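Local coordinates for carbohydrate-binding protein (Flavonifractor plautii, PDB 6N1B) that probably removes the acetyl group from N-acetylgalactosamine of the A blood antigen, and binds the blood group B trisaccharide, at residues P111-T114 and R115-N118; V165-E169 and M170-W174; Q184-G188 and E189-I193. All coordinates share one frame; numbering follows the deposited sequence.

How the contacts relate
Contacts 1, 2 and 3 follow one another along the chain. Contact 1 opens strand 116-126, the first strand of a four-stranded antiparallel sheet that ends with strand 193-198. The repeated four-stranded sheets of the chain are consistent with a beta-propeller. Contact 3 leads into strand 193-198, and contact 2 is a small hairpin within the long excursion between strands 148-155 and 193-198. The centres of contacts 2 and 3 are about 12 Å apart, and they touch through V165 with Q184 and Y167 with I193. Contact 1 touches neither, its centre lying about 27 Å from contact 2 and about 19 Å from contact 3. It alone holds a residue of the glycan pocket.

Contact 1 of 3, residues P111-T114 and R115-N118; sequences PPST and RYHN. With GLA (alpha-D-galactopyranose), chain B.
H117 of the glycan pocket follows directly on a type I beta turn, S113 to Y116, in which S113 holds the backbone of R115 and Y116 just before H117 reaches the sugar. The turn leads into strand 116-126, the first strand of a four-stranded antiparallel sheet.

Two bonds shape the turn. R115 N donates to S113 OG over 3.2 Å, at an angle of 160°. S113 OG sits between its backbone N and carbonyl carbon (chi1 83°), which points it forward to this N-H. The closing bond of the turn, Y116 N to S113 O, is weak at 3.5 Å, though nearly straight. S113 OG also lies obliquely beside the Y116 ring, 4.0 Å from its CD2.

P111 packs where the loop comes back against the strand. Its CB lies 4.0 Å from Y116 CB. Its CG meets the amide of N118, with OD1 3.9 Å away.

R115 runs out as an extended chain. Its CG lies over one face of the Y116 ring, offset toward the rim. Its NE makes a salt bridge with D140 on the adjacent strand 131-140.

H117 turns to the other side, toward the ligand. D141, itself a residue of the glycan pocket, also orients H117, because its OD2 is hydrogen-bonded to ND1 and helps fix the ring rotation. Fucose also touches H117, and the alpha-galactose is gripped further by the backbone N of Y230. The remaining ring nitrogen, H117 NE2, shares a hydrogen bond with alpha-galactose O3, which lies at the ring edge and in its plane, 2.7 Å away and almost straight at 173°.

Contact 2 of 3, residues V165-E169 and M170-W174; sequences VTYDE and MTRVW
Y167 and W174 form a non-hydrogen-bonded pair in a short, weakly bonded antiparallel hairpin made of strands 167-168 and 173-174, and the turn between them is tied together around D168.

Backbone bonds come first. D168 N donates to V173 O over 2.9 Å, at 170°. At the turn, D168 O faces three amides, T171 N, R172 N and V173 N. All three bonds are weak: the one from R172 N is short but bent, and those from T171 N and V173 N are also long. R172 has positive phi and psi, a left-handed conformation that turns the chain into the second strand. Y167 CA adds a CA-H...O contact to V173 O, 3.4 Å long.

Side-chain oxygens bind the turn as well. D168 OD1 accepts from M170 N over 2.8 Å, on its anti side and 30° out of the carboxylate plane. The D168 side chain extends away from its own N, and this lets OD1 reach M170 N. T171 OG1 accepts from V173 N at 3.2 Å, forming an ST turn. A water binds T171 OG1 and, weakly, D168 OD2.

Packing fills the other face of the hairpin. Y167 CD1 lies 4.2 Å from W174 CB. Y167 and R172 run side by side, with the ring and guanidinium planes 84° apart. Y167 OH sits 3.5 Å from R172 CG and over one face of the guanidinium. W174 stacks on Y129 and bonds Y156 through NE1.

The hairpin is therefore two-sided. D168 and T171 meet water on one face, while Y167 and W174 are buried on the other. R172 spends N-H groups on the T194 and I247 carbonyls and the T248 hydroxyl, which probably settles its charge.

Contact 3 of 3, residues Q184-G188 and E189-I193; sequences QVADG and EDDFI
The D191 carboxylate is the flat group of this contact. The methyl of A186 lies over one of its faces, with CB 3.4 Å from OD2 and 3.7 Å from CG. G188 N comes to the carboxylate near its plane, 17° out, on the anti side of OD2. This hydrogen bond is 2.8 Å long, with an angle of 142° at the hydrogen. With chi1 at -67° the D191 carboxylate folds back over the start of the turn.

The backbone forms a type I beta turn from G188 to D191. D191 N donates to G188 O over 3.0 Å. The N-H approaches from well out of the carbonyl plane. D191 thus bonds G188 twice, its backbone N to the carbonyl and its side chain to the amide, so both ends of the glycine are held. D191 CB comes within 3.2 Å of A186 O. D191, the last residue of the beta turn, is also the centre of an inverse gamma turn, whose bond from F192 N to D190 O is weak.

The turn carries many acids. D187 OD1 is 5.7 Å from D191 OD2, and the like charges may disfavour each other slightly. G188 O has a second donor, R153 NH2 of strand 148-155, which pins the turn to the four-stranded sheet that runs from strand 116-126 to strand 193-198.

The contact lies at the surface, joining two strands. Before the turn, strand 185-186 pairs antiparallel with strand 163-164 through A186 and V163. After it, F192 rests on R151 and R153 of strand 148-155 as the chain enters strand 193-198, the outermost strand of that sheet.

Contact 1 of 3, residues P111-T114 and R115-N118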
ATOM      1  N   PRO A 111      -4.736  17.655   6.835  1.00 12.24           N
ATOM      2  CA  PRO A 111      -3.786  18.678   7.291  1.00 11.95           C
ATOM      3  C   PRO A 111      -4.373  20.072   7.261  1.00 13.29           C
ATOM      4  O   PRO A 111      -5.324  20.394   6.494  1.00 15.24           O
ATOM      5  CB  PRO A 111      -2.623  18.580   6.289  1.00 13.62           C
ATOM      6  CG  PRO A 111      -2.641  17.156   5.861  1.00 13.34           C
ATOM      7  CD  PRO A 111      -4.143  16.850   5.777  1.00 12.36           C
ATOM      8  N   PRO A 112      -3.758  21.015   7.983  1.00 15.38           N
ATOM      9  CA  PRO A 112      -4.389  22.400   8.048  1.00 16.69           C
ATOM     10  C   PRO A 112      -4.119  23.256   6.843  1.00 15.62           C
ATOM     11  O   PRO A 112      -4.683  24.330   6.777  1.00 20.52           O
ATOM     12  CB  PRO A 112      -3.644  23.001   9.364  1.00 23.56           C
ATOM     13  CG  PRO A 112      -2.368  22.291   9.429  1.00 20.67           C
ATOM     14  CD  PRO A 112      -2.713  20.848   8.990  1.00 17.23           C
ATOM     15  N   SER A 113      -3.178  22.853   6.018  1.00 15.74           N
ATOM     16  CA  SER A 113      -2.838  23.551   4.806  1.00 16.19           C
ATOM     17  C   SER A 113      -2.243  22.651   3.779  1.00 15.29           C
ATOM     18  O   SER A 113      -1.815  21.539   4.116  1.00 16.07           O
ATOM     19  CB  SER A 113      -1.958  24.803   4.997  1.00 21.30           C
ATOM     20  OG  SER A 113      -0.596  24.345   5.074  1.00 20.56           O
ATOM     21  N   THR A 114      -2.146  23.117   2.552  1.00 15.11           N
ATOM     22  CA  THR A 114      -1.538  22.408   1.440  1.00 15.95           C
ATOM     23  C   THR A 114       0.002  22.332   1.472  1.00 14.70           C
ATOM     24  O   THR A 114       0.601  21.748   0.635  1.00 17.40           O
ATOM     25  CB  THR A 114      -1.998  22.878   0.069  1.00 18.65           C
ATOM     26  OG1 THR A 114      -1.703  24.236  -0.063  1.00 21.98           O
ATOM     27  CG2 THR A 114      -3.534  22.673  -0.126  1.00 23.44           C
ATOM     28  N   ARG A 115       0.631  22.909   2.506  1.00 14.07           N
ATOM     29  CA  ARG A 115       2.053  22.738   2.720  1.00 14.24           C
ATOM     30  C   ARG A 115       2.406  21.282   3.007  1.00 13.19           C
ATOM     31  O   ARG A 115       3.532  20.857   2.735  1.00 14.58           O
ATOM     32  CB  ARG A 115       2.545  23.636   3.872  1.00 15.35           C
ATOM     33  CG  ARG A 115       4.040  23.415   4.222  1.00 14.68           C
ATOM     34  CD  ARG A 115       4.499  24.414   5.212  1.00 16.13           C
ATOM     35  NE  ARG A 115       5.852  24.100   5.587  1.00 17.79           N
ATOM     36  CZ  ARG A 115       6.660  24.865   6.266  1.00 21.88           C
ATOM     37  NH1 ARG A 115       6.280  26.119   6.653  1.00 23.39           N
ATOM     38  NH2 ARG A 115       7.863  24.383   6.565  1.00 18.78           N
ATOM     39  N   TYR A 116       1.454  20.533   3.589  1.00 12.89           N
ATOM     40  CA  TYR A 116       1.677  19.204   4.136  1.00 12.63           C
ATOM     41  C   TYR A 116       0.772  18.185   3.462  1.00 11.99           C
ATOM     42  O   TYR A 116      -0.325  18.580   3.020  1.00 12.32           O
ATOM     43  CB  TYR A 116       1.327  19.128   5.617  1.00 14.04           C
ATOM     44  CG  TYR A 116       2.053  20.177   6.406  1.00 11.83           C
ATOM     45  CD1 TYR A 116       3.343  19.955   6.943  1.00 14.68           C
ATOM     46  CD2 TYR A 116       1.441  21.371   6.699  1.00 14.43           C
ATOM     47  CE1 TYR A 116       4.061  20.923   7.651  1.00 14.06           C
ATOM     48  CE2 TYR A 116       2.150  22.384   7.408  1.00 16.17           C
ATOM     49  CZ  TYR A 116       3.470  22.175   7.843  1.00 15.07           C
ATOM     50  OH  TYR A 116       4.212  23.122   8.535  1.00 18.53           O
ATOM     51  N   HIS A 117       1.205  16.941   3.366  1.00 10.96           N
ATOM     52  CA  HIS A 117       0.231  15.929   2.958  1.00 10.08           C
ATOM     53  C   HIS A 117       0.622  14.587   3.535  1.00  9.91           C
ATOM     54  O   HIS A 117       1.803  14.293   3.784  1.00 10.88           O
ATOM     55  CB  HIS A 117       0.068  15.822   1.388  1.00  9.34           C
ATOM     56  CG  HIS A 117       1.172  15.013   0.731  1.00 10.00           C
ATOM     57  ND1 HIS A 117       2.462  15.485   0.562  1.00 11.58           N
ATOM     58  CD2 HIS A 117       1.148  13.781   0.132  1.00 11.15           C
ATOM     59  CE1 HIS A 117       3.163  14.560  -0.087  1.00 11.19           C
ATOM     60  NE2 HIS A 117       2.398  13.506  -0.346  1.00 11.05           N
ATOM     61  N   ASN A 118      -0.385  13.741   3.655  1.00  9.30           N
ATOM     62  CA  ASN A 118      -0.215  12.331   4.049  1.00  9.59           C
ATOM     63  C   ASN A 118      -0.255  11.470   2.791  1.00  9.58           C
ATOM     64  O   ASN A 118      -0.700  11.895   1.720  1.00 10.56           O
ATOM     65  CB  ASN A 118      -1.324  11.923   5.006  1.00  9.47           C
ATOM     66  CG  ASN A 118      -1.315  12.722   6.288  1.00  9.47           C
ATOM     67  OD1 ASN A 118      -2.427  13.329   6.685  1.00 12.18           O
ATOM     68  ND2 ASN A 118      -0.231  12.774   6.940  1.00  7.67           N
TER
HETATM   69  C1  GLA B   3       3.822  11.983  -5.532  1.00 16.88           C
HETATM   70  C2  GLA B   3       3.322  11.183  -4.282  1.00 14.12           C
HETATM   71  C3  GLA B   3       3.528  12.035  -3.019  1.00 22.29           C
HETATM   72  C4  GLA B   3       5.014  12.529  -2.878  1.00 15.92           C
HETATM   73  C5  GLA B   3       5.498  13.159  -4.221  1.00 18.54           C
HETATM   74  C6  GLA B   3       6.962  13.330  -4.266  1.00 20.19           C
HETATM   75  O2  GLA B   3       1.883  10.942  -4.502  1.00 20.90           O
HETATM   76  O3  GLA B   3       2.982  11.257  -1.691  1.00 20.41           O
HETATM   77  O4  GLA B   3       5.736  11.405  -2.541  1.00 18.65           O
HETATM   78  O5  GLA B   3       5.265  12.238  -5.375  1.00 17.06           O
HETATM   79  O6  GLA B   3       7.436  14.020  -5.501  1.00 14.53           O

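Contact 2 of 3, residues V165-E169 and M170-W174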
ATOM      1  N   VAL A 165      -3.550   2.956  25.289  1.00 10.14           N
ATOM      2  CA  VAL A 165      -3.458   3.528  26.617  1.00 10.96           C
ATOM      3  C   VAL A 165      -2.394   2.874  27.486  1.00 10.98           C
ATOM      4  O   VAL A 165      -2.013   3.504  28.496  1.00 14.21           O
ATOM      5  CB  VAL A 165      -4.840   3.490  27.328  1.00 11.88           C
ATOM      6  CG1 VAL A 165      -5.905   4.303  26.570  1.00 11.91           C
ATOM      7  CG2 VAL A 165      -5.324   2.091  27.597  1.00 13.37           C
ATOM      8  N   THR A 166      -1.871   1.696  27.067  1.00 10.47           N
ATOM      9  CA  THR A 166      -0.749   1.075  27.753  1.00 10.49           C
ATOM     10  C   THR A 166       0.577   1.251  27.011  1.00 11.18           C
ATOM     11  O   THR A 166       1.558   0.564  27.248  1.00 13.58           O
ATOM     12  CB  THR A 166      -0.983  -0.421  28.031  1.00 13.42           C
ATOM     13  OG1 THR A 166      -1.139  -1.127  26.785  1.00 14.64           O
ATOM     14  CG2 THR A 166      -2.209  -0.639  28.879  1.00 14.36           C
ATOM     15  N   TYR A 167       0.595   2.216  26.039  1.00 10.49           N
ATOM     16  CA  TYR A 167       1.826   2.675  25.445  1.00 10.35           C
ATOM     17  C   TYR A 167       2.355   3.851  26.254  1.00 11.46           C
ATOM     18  O   TYR A 167       1.612   4.773  26.582  1.00 13.70           O
ATOM     19  CB  TYR A 167       1.581   3.128  24.021  1.00 11.98           C
ATOM     20  CG  TYR A 167       2.768   3.828  23.338  1.00 11.36           C
ATOM     21  CD1 TYR A 167       3.816   3.107  22.830  1.00 12.70           C
ATOM     22  CD2 TYR A 167       2.779   5.214  23.243  1.00 12.23           C
ATOM     23  CE1 TYR A 167       4.889   3.737  22.221  1.00 11.08           C
ATOM     24  CE2 TYR A 167       3.805   5.897  22.589  1.00 12.24           C
ATOM     25  CZ  TYR A 167       4.863   5.100  22.122  1.00 10.96           C
ATOM     26  OH  TYR A 167       5.948   5.728  21.468  1.00 13.20           O
ATOM     27  N   ASP A 168       3.624   3.767  26.614  1.00 11.25           N
ATOM     28  CA  ASP A 168       4.298   4.803  27.387  1.00 12.01           C
ATOM     29  C   ASP A 168       5.182   5.624  26.492  1.00 11.89           C
ATOM     30  O   ASP A 168       6.147   5.093  25.926  1.00 13.89           O
ATOM     31  CB  ASP A 168       5.128   4.138  28.505  1.00 13.64           C
ATOM     32  CG  ASP A 168       5.880   5.119  29.419  1.00 16.18           C
ATOM     33  OD1 ASP A 168       6.094   6.248  29.086  1.00 23.04           O
ATOM     34  OD2 ASP A 168       6.296   4.617  30.491  1.00 26.45           O
ATOM     35  N   GLU A 169       4.773   6.886  26.224  1.00 13.85           N
ATOM     36  CA  GLU A 169       5.534   7.710  25.307  1.00 16.18           C
ATOM     37  C   GLU A 169       6.974   7.974  25.733  1.00 17.58           C
ATOM     38  O   GLU A 169       7.839   8.318  24.919  1.00 17.75           O
ATOM     39  CB  GLU A 169       4.858   9.033  25.023  1.00 19.02           C
ATOM     40  CG  GLU A 169       4.748   9.880  26.239  1.00 22.38           C
ATOM     41  CD  GLU A 169       3.638   9.528  27.347  1.00 39.62           C
ATOM     42  OE1 GLU A 169       2.861   8.347  27.513  1.00 39.62           O
ATOM     43  OE2 GLU A 169       3.530  10.559  28.171  1.00 62.84           O
ATOM     44  N   MET A 170       7.218   7.867  27.056  1.00 13.19           N
ATOM     45  CA  MET A 170       8.571   8.124  27.575  1.00 15.72           C
ATOM     46  C   MET A 170       9.569   7.078  27.257  1.00 12.83           C
ATOM     47  O   MET A 170      10.745   7.345  27.104  1.00 18.60           O
ATOM     48  CB  MET A 170       8.426   8.501  28.990  1.00 18.62           C
ATOM     49  CG  MET A 170       7.676   9.990  29.151  1.00 20.37           C
ATOM     50  SD  MET A 170       7.643  10.308  30.751  1.00 21.19           S
ATOM     51  CE  MET A 170       6.160  11.293  31.003  1.00 22.14           C
ATOM     52  N   THR A 171       9.135   5.833  27.319  1.00 12.66           N
ATOM     53  CA  THR A 171       9.964   4.707  27.005  1.00 13.29           C
ATOM     54  C   THR A 171       9.779   4.157  25.561  1.00 13.08           C
ATOM     55  O   THR A 171      10.545   3.318  25.096  1.00 13.92           O
ATOM     56  CB  THR A 171       9.691   3.549  27.967  1.00 16.27           C
ATOM     57  OG1 THR A 171       8.356   3.144  27.806  1.00 15.54           O
ATOM     58  CG2 THR A 171      10.039   3.901  29.410  1.00 21.76           C
ATOM     59  N   ARG A 172       8.661   4.556  24.929  1.00 12.09           N
ATOM     60  CA  ARG A 172       8.215   3.989  23.637  1.00 11.51           C
ATOM     61  C   ARG A 172       7.900   2.533  23.731  1.00 11.64           C
ATOM     62  O   ARG A 172       7.744   1.873  22.703  1.00 13.42           O
ATOM     63  CB  ARG A 172       9.146   4.303  22.457  1.00 12.39           C
ATOM     64  CG  ARG A 172       9.379   5.794  22.258  1.00 11.46           C
ATOM     65  CD  ARG A 172      10.411   6.127  21.173  1.00 12.57           C
ATOM     66  NE  ARG A 172      10.033   5.616  19.855  1.00 11.39           N
ATOM     67  CZ  ARG A 172       9.272   6.278  18.949  1.00 10.93           C
ATOM     68  NH1 ARG A 172       8.749   7.441  19.214  1.00 13.70           N
ATOM     69  NH2 ARG A 172       9.061   5.700  17.785  1.00 11.81           N
ATOM     70  N   VAL A 173       7.519   2.074  24.946  1.00 11.54           N
ATOM     71  CA  VAL A 173       7.083   0.686  25.105  1.00 11.50           C
ATOM     72  C   VAL A 173       5.585   0.540  25.110  1.00 10.11           C
ATOM     73  O   VAL A 173       4.857   1.229  25.873  1.00 11.53           O
ATOM     74  CB  VAL A 173       7.698   0.109  26.405  1.00 13.26           C
ATOM     75  CG1 VAL A 173       7.125  -1.315  26.805  1.00 15.87           C
ATOM     76  CG2 VAL A 173       9.238   0.090  26.307  1.00 15.30           C
ATOM     77  N   TRP A 174       5.119  -0.348  24.228  1.00 10.36           N
ATOM     78  CA  TRP A 174       3.722  -0.755  24.185  1.00 10.77           C
ATOM     79  C   TRP A 174       3.534  -1.968  25.065  1.00 11.98           C
ATOM     80  O   TRP A 174       3.986  -3.067  24.706  1.00 12.53           O
ATOM     81  CB  TRP A 174       3.372  -1.028  22.738  1.00 10.71           C
ATOM     82  CG  TRP A 174       1.948  -1.436  22.441  1.00  9.64           C
ATOM     83  CD1 TRP A 174       0.860  -1.404  23.266  1.00 10.31           C
ATOM     84  CD2 TRP A 174       1.496  -2.002  21.181  1.00  9.95           C
ATOM     85  NE1 TRP A 174      -0.251  -1.822  22.553  1.00 10.74           N
ATOM     86  CE2 TRP A 174       0.119  -2.214  21.294  1.00 10.14           C
ATOM     87  CE3 TRP A 174       2.136  -2.346  20.007  1.00 10.12           C
ATOM     88  CZ2 TRP A 174      -0.647  -2.745  20.285  1.00 10.79           C
ATOM     89  CZ3 TRP A 174       1.355  -2.845  18.979  1.00 10.28           C
ATOM     90  CH2 TRP A 174      -0.017  -3.057  19.110  1.00 11.36           C
TER
HETATM   91  O   HOH W   1       7.100   1.409  29.742  1.00 23.74           O

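Contact 3 of 3, residues Q184-G188 and E189-I193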
ATOM      1  N   GLN A 184      -7.840  -0.267  24.744  1.00 12.14           N
ATOM      2  CA  GLN A 184      -8.376   1.015  24.274  1.00 11.39           C
ATOM      3  C   GLN A 184      -7.232   1.907  23.809  1.00 10.42           C
ATOM      4  O   GLN A 184      -6.077   1.654  24.171  1.00 10.20           O
ATOM      5  CB  GLN A 184      -9.175   1.701  25.363  1.00 11.54           C
ATOM      6  CG  GLN A 184     -10.358   0.949  25.908  1.00 13.92           C
ATOM      7  CD  GLN A 184     -11.210   1.810  26.869  1.00 17.87           C
ATOM      8  OE1 GLN A 184     -11.963   2.717  26.455  1.00 19.67           O
ATOM      9  NE2 GLN A 184     -11.125   1.495  28.132  1.00 17.70           N
ATOM     10  N   VAL A 185      -7.574   2.879  23.014  1.00 10.04           N
ATOM     11  CA  VAL A 185      -6.639   3.882  22.473  1.00 10.32           C
ATOM     12  C   VAL A 185      -7.153   5.266  22.730  1.00 11.77           C
ATOM     13  O   VAL A 185      -8.359   5.476  22.789  1.00 13.12           O
ATOM     14  CB  VAL A 185      -6.341   3.656  20.968  1.00 10.89           C
ATOM     15  CG1 VAL A 185      -5.817   2.254  20.671  1.00 11.40           C
ATOM     16  CG2 VAL A 185      -7.522   3.969  20.063  1.00 12.05           C
ATOM     17  N   ALA A 186      -6.248   6.248  22.683  1.00 12.24           N
ATOM     18  CA  ALA A 186      -6.584   7.640  22.497  1.00 11.85           C
ATOM     19  C   ALA A 186      -6.596   7.855  20.980  1.00 11.60           C
ATOM     20  O   ALA A 186      -5.579   7.525  20.325  1.00 11.64           O
ATOM     21  CB  ALA A 186      -5.526   8.478  23.235  1.00 13.08           C
ATOM     22  N   ASP A 187      -7.688   8.412  20.461  1.00 13.51           N
ATOM     23  CA  ASP A 187      -7.790   8.555  19.053  1.00 11.44           C
ATOM     24  C   ASP A 187      -8.112   9.956  18.514  1.00 12.39           C
ATOM     25  O   ASP A 187      -8.756  10.068  17.478  1.00 17.04           O
ATOM     26  CB  ASP A 187      -8.822   7.562  18.451  1.00 15.45           C
ATOM     27  CG  ASP A 187     -10.272   7.964  18.710  1.00 18.99           C
ATOM     28  OD1 ASP A 187     -10.534   8.651  19.740  1.00 20.71           O
ATOM     29  OD2 ASP A 187     -11.174   7.509  17.922  1.00 17.69           O
ATOM     30  N   GLY A 188      -7.633  10.965  19.244  1.00 12.48           N
ATOM     31  CA  GLY A 188      -7.765  12.328  18.776  1.00 13.56           C
ATOM     32  C   GLY A 188      -6.858  12.666  17.638  1.00 12.93           C
ATOM     33  O   GLY A 188      -6.045  11.852  17.143  1.00 13.33           O
ATOM     34  N   GLU A 189      -7.000  13.910  17.172  1.00 16.03           N
ATOM     35  CA  GLU A 189      -6.241  14.348  16.056  1.00 16.30           C
ATOM     36  C   GLU A 189      -4.793  14.253  16.212  1.00 16.88           C
ATOM     37  O   GLU A 189      -4.125  14.027  15.200  1.00 20.46           O
ATOM     38  CB  GLU A 189      -6.586  15.770  15.676  1.00 20.09           C
ATOM     39  CG  GLU A 189      -8.015  16.040  15.344  1.00 29.77           C
ATOM     40  CD  GLU A 189      -8.171  17.463  14.767  1.00 41.40           C
ATOM     41  OE1 GLU A 189      -7.466  18.412  15.300  1.00 92.86           O
ATOM     42  OE2 GLU A 189      -8.880  17.479  13.676  1.00 55.69           O
ATOM     43  N   ASP A 190      -4.243  14.411  17.428  1.00 14.80           N
ATOM     44  CA  ASP A 190      -2.806  14.366  17.662  1.00 17.65           C
ATOM     45  C   ASP A 190      -2.304  13.033  18.169  1.00 15.02           C
ATOM     46  O   ASP A 190      -1.107  12.849  18.519  1.00 15.61           O
ATOM     47  CB  ASP A 190      -2.388  15.434  18.731  1.00 20.28           C
ATOM     48  CG  ASP A 190      -2.664  16.842  18.317  1.00 25.77           C
ATOM     49  OD1 ASP A 190      -2.548  17.125  17.126  1.00 27.70           O
ATOM     50  OD2 ASP A 190      -2.986  17.647  19.217  1.00 25.26           O
ATOM     51  N   ASP A 191      -3.215  12.073  18.222  1.00 13.00           N
ATOM     52  CA  ASP A 191      -2.915  10.758  18.794  1.00 12.78           C
ATOM     53  C   ASP A 191      -2.355   9.765  17.801  1.00 11.03           C
ATOM     54  O   ASP A 191      -3.019   8.804  17.349  1.00 11.25           O
ATOM     55  CB  ASP A 191      -4.099  10.219  19.552  1.00 12.24           C
ATOM     56  CG  ASP A 191      -4.431  11.016  20.791  1.00 13.02           C
ATOM     57  OD1 ASP A 191      -3.502  11.453  21.493  1.00 20.47           O
ATOM     58  OD2 ASP A 191      -5.606  11.166  21.095  1.00 13.79           O
ATOM     59  N   PHE A 192      -1.093   9.989  17.422  1.00 10.15           N
ATOM     60  CA  PHE A 192      -0.322   9.069  16.608  1.00 10.52           C
ATOM     61  C   PHE A 192       1.047   8.900  17.209  1.00 10.04           C
ATOM     62  O   PHE A 192       1.461   9.768  17.992  1.00 11.00           O
ATOM     63  CB  PHE A 192      -0.287   9.525  15.102  1.00 10.52           C
ATOM     64  CG  PHE A 192       0.401  10.832  14.902  1.00 10.37           C
ATOM     65  CD1 PHE A 192       1.816  10.912  14.878  1.00 11.45           C
ATOM     66  CD2 PHE A 192      -0.340  12.035  14.906  1.00 11.38           C
ATOM     67  CE1 PHE A 192       2.422  12.099  14.711  1.00 12.60           C
ATOM     68  CE2 PHE A 192       0.302  13.222  14.815  1.00 13.49           C
ATOM     69  CZ  PHE A 192       1.672  13.257  14.712  1.00 13.81           C
ATOM     70  N   ILE A 193       1.776   7.909  16.750  1.00  8.62           N
ATOM     71  CA  ILE A 193       3.186   7.679  17.061  1.00  9.58           C
ATOM     72  C   ILE A 193       4.012   8.042  15.850  1.00  9.69           C
ATOM     73  O   ILE A 193       3.689   7.605  14.760  1.00 10.57           O
ATOM     74  CB  ILE A 193       3.391   6.228  17.542  1.00 11.16           C
ATOM     75  CG1 ILE A 193       2.655   5.911  18.833  1.00 13.01           C
ATOM     76  CG2 ILE A 193       4.880   5.841  17.634  1.00 13.56           C
ATOM     77  CD1 ILE A 193       2.542   4.467  19.219  1.00 12.01           C
TER